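Local coordinates for probable dipeptidase (Pseudomonas aeruginosa, PDB 3B40), which probably hydrolyses dipeptides as a metal-dependent dipeptidase of the membrane dipeptidase family, peptidase family M19, at residues Ser212-Ser215 with Thr216-Glu220; Ser321-Tyr324 with Gly325-Glu329. The protein carries 11 engineered substitutions. All blocks are in the same frame, centred on the assembly; numbering follows the deposited sequence.

Interaction 1 of 2, residues Ser212-Ser215 with Thr216-Glu220; sequences SQMS and TKALE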
ATOM      1  N   SER A 212       6.848  -2.630  -1.656  1.00 12.18           N
ATOM      2  CA  SER A 212       6.287  -1.300  -1.959  1.00 12.36           C
ATOM      3  C   SER A 212       6.852  -0.307  -0.936  1.00 12.57           C
ATOM      4  O   SER A 212       6.916  -0.652   0.235  1.00 12.68           O
ATOM      5  CB  SER A 212       4.753  -1.310  -1.902  1.00 12.43           C
ATOM      6  OG  SER A 212       4.215  -1.937  -3.058  1.00 12.89           O
ATOM      7  N   GLN A 213       7.287   0.879  -1.403  1.00 12.34           N
ATOM      8  CA  GLN A 213       7.813   1.995  -0.575  1.00 12.18           C
ATOM      9  C   GLN A 213       9.353   1.978  -0.384  1.00 12.43           C
ATOM     10  O   GLN A 213       9.957   2.995  -0.037  1.00 12.51           O
ATOM     11  CB  GLN A 213       7.112   2.101   0.792  1.00 12.98           C
ATOM     12  CG  GLN A 213       5.532   2.196   0.805  1.00 13.22           C
ATOM     13  CD  GLN A 213       4.960   3.587   0.939  1.00 13.44           C
ATOM     14  OE1 GLN A 213       5.695   4.573   1.037  1.00 16.17           O
ATOM     15  NE2 GLN A 213       3.596   3.685   0.960  1.00 13.75           N
ATOM     16  N   MET A 214       9.963   0.808  -0.575  1.00 11.69           N
ATOM     17  CA  MET A 214      11.397   0.593  -0.415  1.00 12.02           C
ATOM     18  C   MET A 214      12.165   1.227  -1.583  1.00 12.23           C
ATOM     19  O   MET A 214      11.687   1.216  -2.705  1.00 12.82           O
ATOM     20  CB  MET A 214      11.677  -0.927  -0.408  1.00 11.26           C
ATOM     21  CG  MET A 214      11.195  -1.650   0.893  1.00 13.95           C
ATOM     22  SD  MET A 214      11.534  -3.444   1.010  1.00 11.86           S
ATOM     23  CE  MET A 214      13.256  -3.492   1.442  1.00 18.10           C
ATOM     24  N   SER A 215      13.369   1.743  -1.327  1.00 13.16           N
ATOM     25  CA  SER A 215      14.255   2.238  -2.383  1.00 12.94           C
ATOM     26  C   SER A 215      14.568   1.113  -3.400  1.00 13.13           C
ATOM     27  O   SER A 215      14.367  -0.097  -3.116  1.00 13.98           O
ATOM     28  CB  SER A 215      15.551   2.795  -1.768  1.00 13.78           C
ATOM     29  OG  SER A 215      16.439   1.742  -1.488  1.00 12.86           O
ATOM     30  N   THR A 216      15.035   1.501  -4.578  1.00 12.86           N
ATOM     31  CA  THR A 216      15.405   0.537  -5.621  1.00 13.04           C
ATOM     32  C   THR A 216      16.513  -0.412  -5.214  1.00 12.61           C
ATOM     33  O   THR A 216      16.408  -1.618  -5.452  1.00 12.13           O
ATOM     34  CB  THR A 216      15.758   1.238  -6.938  1.00 13.34           C
ATOM     35  OG1 THR A 216      14.555   1.857  -7.428  1.00 15.06           O
ATOM     36  CG2 THR A 216      16.265   0.209  -8.002  1.00 11.65           C
ATOM     37  N   LYS A 217      17.557   0.118  -4.589  1.00 12.55           N
ATOM     38  CA  LYS A 217      18.641  -0.736  -4.100  1.00 13.46           C
ATOM     39  C   LYS A 217      18.212  -1.724  -3.031  1.00 13.33           C
ATOM     40  O   LYS A 217      18.741  -2.836  -2.980  1.00 13.77           O
ATOM     41  CB  LYS A 217      19.802   0.102  -3.568  1.00 13.59           C
ATOM     42  CG  LYS A 217      20.631   0.737  -4.678  1.00 16.17           C
ATOM     43  CD  LYS A 217      21.571   1.800  -4.078  1.00 20.07           C
ATOM     44  CE  LYS A 217      22.188   2.671  -5.183  1.00 24.70           C
ATOM     45  NZ  LYS A 217      22.919   1.833  -6.189  1.00 26.88           N
ATOM     46  N   ALA A 218      17.271  -1.325  -2.179  1.00 13.07           N
ATOM     47  CA  ALA A 218      16.827  -2.193  -1.095  1.00 12.54           C
ATOM     48  C   ALA A 218      15.986  -3.314  -1.682  1.00 13.06           C
ATOM     49  O   ALA A 218      16.127  -4.463  -1.281  1.00 11.52           O
ATOM     50  CB  ALA A 218      16.048  -1.422  -0.093  1.00 12.47           C
ATOM     51  N   LEU A 219      15.127  -2.956  -2.637  1.00 13.48           N
ATOM     52  CA  LEU A 219      14.373  -3.929  -3.415  1.00 13.77           C
ATOM     53  C   LEU A 219      15.330  -4.941  -4.031  1.00 14.45           C
ATOM     54  O   LEU A 219      15.076  -6.132  -3.953  1.00 12.85           O
ATOM     55  CB  LEU A 219      13.590  -3.247  -4.539  1.00 13.70           C
ATOM     56  CG  LEU A 219      12.560  -4.107  -5.286  1.00 15.17           C
ATOM     57  CD1 LEU A 219      11.373  -3.256  -5.774  1.00 14.89           C
ATOM     58  CD2 LEU A 219      13.166  -4.939  -6.430  1.00 16.39           C
ATOM     59  N   GLU A 220      16.421  -4.457  -4.646  1.00 14.23           N
ATOM     60  CA  GLU A 220      17.336  -5.336  -5.359  1.00 15.83           C
ATOM     61  C   GLU A 220      17.944  -6.342  -4.404  1.00 15.21           C
ATOM     62  O   GLU A 220      18.109  -7.505  -4.761  1.00 17.17           O
ATOM     63  CB  GLU A 220      18.429  -4.525  -6.079  1.00 14.14           C
ATOM     64  CG  GLU A 220      17.910  -3.820  -7.348  1.00 17.72           C
ATOM     65  CD  GLU A 220      18.888  -2.799  -7.914  1.00 18.52           C
ATOM     66  OE1 GLU A 220      19.889  -2.466  -7.247  1.00 22.51           O
ATOM     67  OE2 GLU A 220      18.636  -2.300  -9.017  1.00 22.97           O
TER
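S215 and A218 meet at an N-cap, where S215 OG turns back over the first turn of helix 216-225 and accepts from the A218 backbone N at 3.3 Å. The N-H points fairly well at the hydroxyl. What brings OG there is a first torsion of 81°, which sets the hydroxyl between the backbone N and the carbonyl carbon of its own residue. The A218 methyl lies next to the same oxygen, 3.5 Å from S215 OG to A218 CB. S215 also gives its carbonyl to the helix: S215 O takes the L219 N-H almost straight, at 169°, in the first i to i+4 bond, while its bond from A218 N is weak. The side chain thus serves A218 N, one of the opening amides with no good helical carbonyl before it, and the carbonyl serves L219 N.

Ahead of the cap the chain arrives from strand 208-210 of the TIM-barrel-like fold, and here S212 OG and Q213 NE2 bond residues of strand 230-235, S212 OG reaching S235 OG and Q213 NE2 reaching H234 NE2, while Q213 OE1 bonds R176. T216 points away from the cap and its hydroxyl bonds E251, while L219 packs on L254 of the neighbouring helix 249-257. M214 comes back to the helix from the loop. Its chain runs extended through chi2 and bends only at the thioether, where chi3 of 78° swings the terminal methyl against the helix, leaving M214 CE 3.8 Å from A218 CB.

Interaction 2 of 2, residues Ser321-Tyr324 with Gly325-Glu329; sequences SALY and GILEE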
ATOM      1  N   SER A 321       1.547  22.267   4.162  1.00 22.33           N
ATOM      2  CA  SER A 321       0.077  22.493   4.124  1.00 21.82           C
ATOM      3  C   SER A 321      -0.359  23.046   2.789  1.00 20.49           C
ATOM      4  O   SER A 321      -1.270  22.505   2.161  1.00 20.35           O
ATOM      5  CB  SER A 321      -0.392  23.400   5.246  1.00 22.50           C
ATOM      6  OG  SER A 321       0.024  22.860   6.490  1.00 25.79           O
ATOM      7  N   ALA A 322       0.319  24.091   2.330  1.00 19.30           N
ATOM      8  CA  ALA A 322       0.008  24.688   1.033  1.00 19.09           C
ATOM      9  C   ALA A 322       0.200  23.753  -0.150  1.00 19.46           C
ATOM     10  O   ALA A 322      -0.579  23.799  -1.104  1.00 19.93           O
ATOM     11  CB  ALA A 322       0.820  25.976   0.812  1.00 18.71           C
ATOM     12  N   LEU A 323       1.265  22.953  -0.121  1.00 19.48           N
ATOM     13  CA  LEU A 323       1.539  21.997  -1.200  1.00 20.17           C
ATOM     14  C   LEU A 323       0.374  20.997  -1.279  1.00 20.81           C
ATOM     15  O   LEU A 323      -0.210  20.798  -2.343  1.00 20.63           O
ATOM     16  CB  LEU A 323       2.889  21.294  -0.964  1.00 19.61           C
ATOM     17  CG  LEU A 323       3.352  20.161  -1.896  1.00 19.72           C
ATOM     18  CD1 LEU A 323       4.781  20.368  -2.220  1.00 22.13           C
ATOM     19  CD2 LEU A 323       3.173  18.842  -1.250  1.00 20.78           C
ATOM     20  N   TYR A 324       0.017  20.413  -0.140  1.00 22.27           N
ATOM     21  CA  TYR A 324      -1.027  19.413  -0.108  1.00 24.00           C
ATOM     22  C   TYR A 324      -2.411  19.959  -0.479  1.00 24.73           C
ATOM     23  O   TYR A 324      -3.253  19.216  -0.996  1.00 26.07           O
ATOM     24  CB  TYR A 324      -1.008  18.661   1.220  1.00 24.96           C
ATOM     25  CG  TYR A 324       0.153  17.673   1.299  1.00 26.15           C
ATOM     26  CD1 TYR A 324       0.293  16.657   0.349  1.00 27.57           C
ATOM     27  CD2 TYR A 324       1.111  17.764   2.312  1.00 28.17           C
ATOM     28  CE1 TYR A 324       1.364  15.736   0.403  1.00 28.67           C
ATOM     29  CE2 TYR A 324       2.190  16.847   2.385  1.00 27.88           C
ATOM     30  CZ  TYR A 324       2.308  15.846   1.423  1.00 27.58           C
ATOM     31  OH  TYR A 324       3.353  14.957   1.471  1.00 27.44           O
ATOM     32  N   GLY A 325      -2.639  21.246  -0.237  1.00 24.71           N
ATOM     33  CA  GLY A 325      -3.890  21.905  -0.644  1.00 24.33           C
ATOM     34  C   GLY A 325      -4.007  21.977  -2.154  1.00 23.95           C
ATOM     35  O   GLY A 325      -5.082  21.747  -2.718  1.00 23.59           O
ATOM     36  N   ILE A 326      -2.894  22.326  -2.798  1.00 23.21           N
ATOM     37  CA  ILE A 326      -2.780  22.407  -4.252  1.00 22.47           C
ATOM     38  C   ILE A 326      -2.968  21.031  -4.891  1.00 23.06           C
ATOM     39  O   ILE A 326      -3.625  20.906  -5.941  1.00 22.33           O
ATOM     40  CB  ILE A 326      -1.390  23.037  -4.670  1.00 22.91           C
ATOM     41  CG1 ILE A 326      -1.384  24.559  -4.397  1.00 22.68           C
ATOM     42  CG2 ILE A 326      -1.075  22.749  -6.120  1.00 22.88           C
ATOM     43  CD1 ILE A 326      -0.021  25.219  -4.250  1.00 21.38           C
ATOM     44  N   LEU A 327      -2.393  19.997  -4.258  1.00 23.31           N
ATOM     45  CA  LEU A 327      -2.510  18.620  -4.740  1.00 22.92           C
ATOM     46  C   LEU A 327      -3.955  18.152  -4.667  1.00 24.14           C
ATOM     47  O   LEU A 327      -4.436  17.443  -5.573  1.00 23.08           O
ATOM     48  CB  LEU A 327      -1.609  17.674  -3.938  1.00 22.71           C
ATOM     49  CG  LEU A 327      -0.095  17.839  -4.129  1.00 21.69           C
ATOM     50  CD1 LEU A 327       0.644  16.760  -3.369  1.00 21.98           C
ATOM     51  CD2 LEU A 327       0.326  17.814  -5.598  1.00 19.61           C
ATOM     52  N   GLU A 328      -4.650  18.568  -3.597  1.00 25.13           N
ATOM     53  CA  GLU A 328      -6.060  18.240  -3.403  1.00 26.53           C
ATOM     54  C   GLU A 328      -6.936  18.750  -4.551  1.00 26.33           C
ATOM     55  O   GLU A 328      -7.991  18.181  -4.808  1.00 27.00           O
ATOM     56  CB  GLU A 328      -6.574  18.730  -2.033  1.00 27.31           C
ATOM     57  CG  GLU A 328      -6.646  17.616  -0.964  1.00 31.80           C
ATOM     58  CD  GLU A 328      -5.698  17.824   0.235  1.00 38.99           C
ATOM     59  OE1 GLU A 328      -5.672  18.959   0.781  1.00 40.97           O
ATOM     60  OE2 GLU A 328      -5.004  16.841   0.654  1.00 40.74           O
ATOM     61  N   GLU A 329      -6.471  19.768  -5.276  1.00 25.92           N
ATOM     62  CA  GLU A 329      -7.234  20.366  -6.384  1.00 26.20           C
ATOM     63  C   GLU A 329      -6.986  19.702  -7.739  1.00 25.07           C
ATOM     64  O   GLU A 329      -7.694  19.994  -8.719  1.00 24.72           O
ATOM     65  CB  GLU A 329      -6.924  21.862  -6.534  1.00 25.76           C
ATOM     66  CG  GLU A 329      -7.269  22.756  -5.350  1.00 28.12           C
ATOM     67  CD  GLU A 329      -6.802  24.211  -5.576  1.00 29.91           C
ATOM     68  OE1 GLU A 329      -7.416  24.901  -6.431  1.00 36.18           O
ATOM     69  OE2 GLU A 329      -5.833  24.672  -4.913  1.00 33.43           O
TER
HETATM   70  O   HOH W   1      -3.058  16.266  -0.876  1.00 30.54           O
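L327 sets its CD1 methyl against two side chains of the preceding turn, 3.7 Å from Y324 CD1 and 3.9 Å from L323 CD2. It runs side by side with both of them, pointing the same way, and it approaches the tyrosine ring obliquely. L323 takes the ring differently: its CD2 methyl sits over the centre of one face of Y324, 3.8 Å above the plane, a CH-pi type of approach between neighbours in sequence. The first torsions explain how adjacent residues can do this. L323 has CG anti to its N (175°), whereas Y324 has CG beside its N (-75°), and the two side chains converge although their positions on the helix differ. P303 touches both L323 and Y324, and M302 also touches the ring, so a loop adjoins this cluster.

I326 leaves the helix in another direction and packs on K281, L282 and L285 of helix 276-288, with A322 on L285 beside it; its CD1 also rests 3.5 Å from A322 O.

At the polar end, Y324 O accepts the E328 N-H at 3.0 Å, with the donor tilted 35° from the carbonyl plane. The E328 side chain, bent at chi2, folds back and brings OE1 within 3.0 Å of Y324 O, an approach of two acceptors and no bond. A water donates to Y324 O at 3.0 Å and appears to bridge to E328 OE2, though at 2.5 Å that second leg is unusually short and its length doubtful. Beneath the side chains the i to i+4 ladder is regular: S321 O, A322 O and L323 O accept from G325, I326 and L327. Such i, i+3 and i, i+4 side-chain packing over successive backbone bonds is characteristic of an alpha-helix, here helix 313-328, whose I326 and A322 side packs on helix 276-288.

How the interactions relate
Both contacts are local in sequence but lie on different helices: interaction 1 joins a loop to the start of helix 216-225, buried and following a strand of the parallel sheet, while interaction 2 lies within helix 313-328 at the surface. Their centres are 27 Å apart, and their nearest atoms come within about 11 Å without touching. Interaction 1 lies about 14 Å from the centre of the chain, interaction 2 about 21 Å. Neither segment pair includes a residue of the observed calcium or cadmium sites. A bound magnesium ion lies about 9 Å from the side chain of A322 in interaction 2.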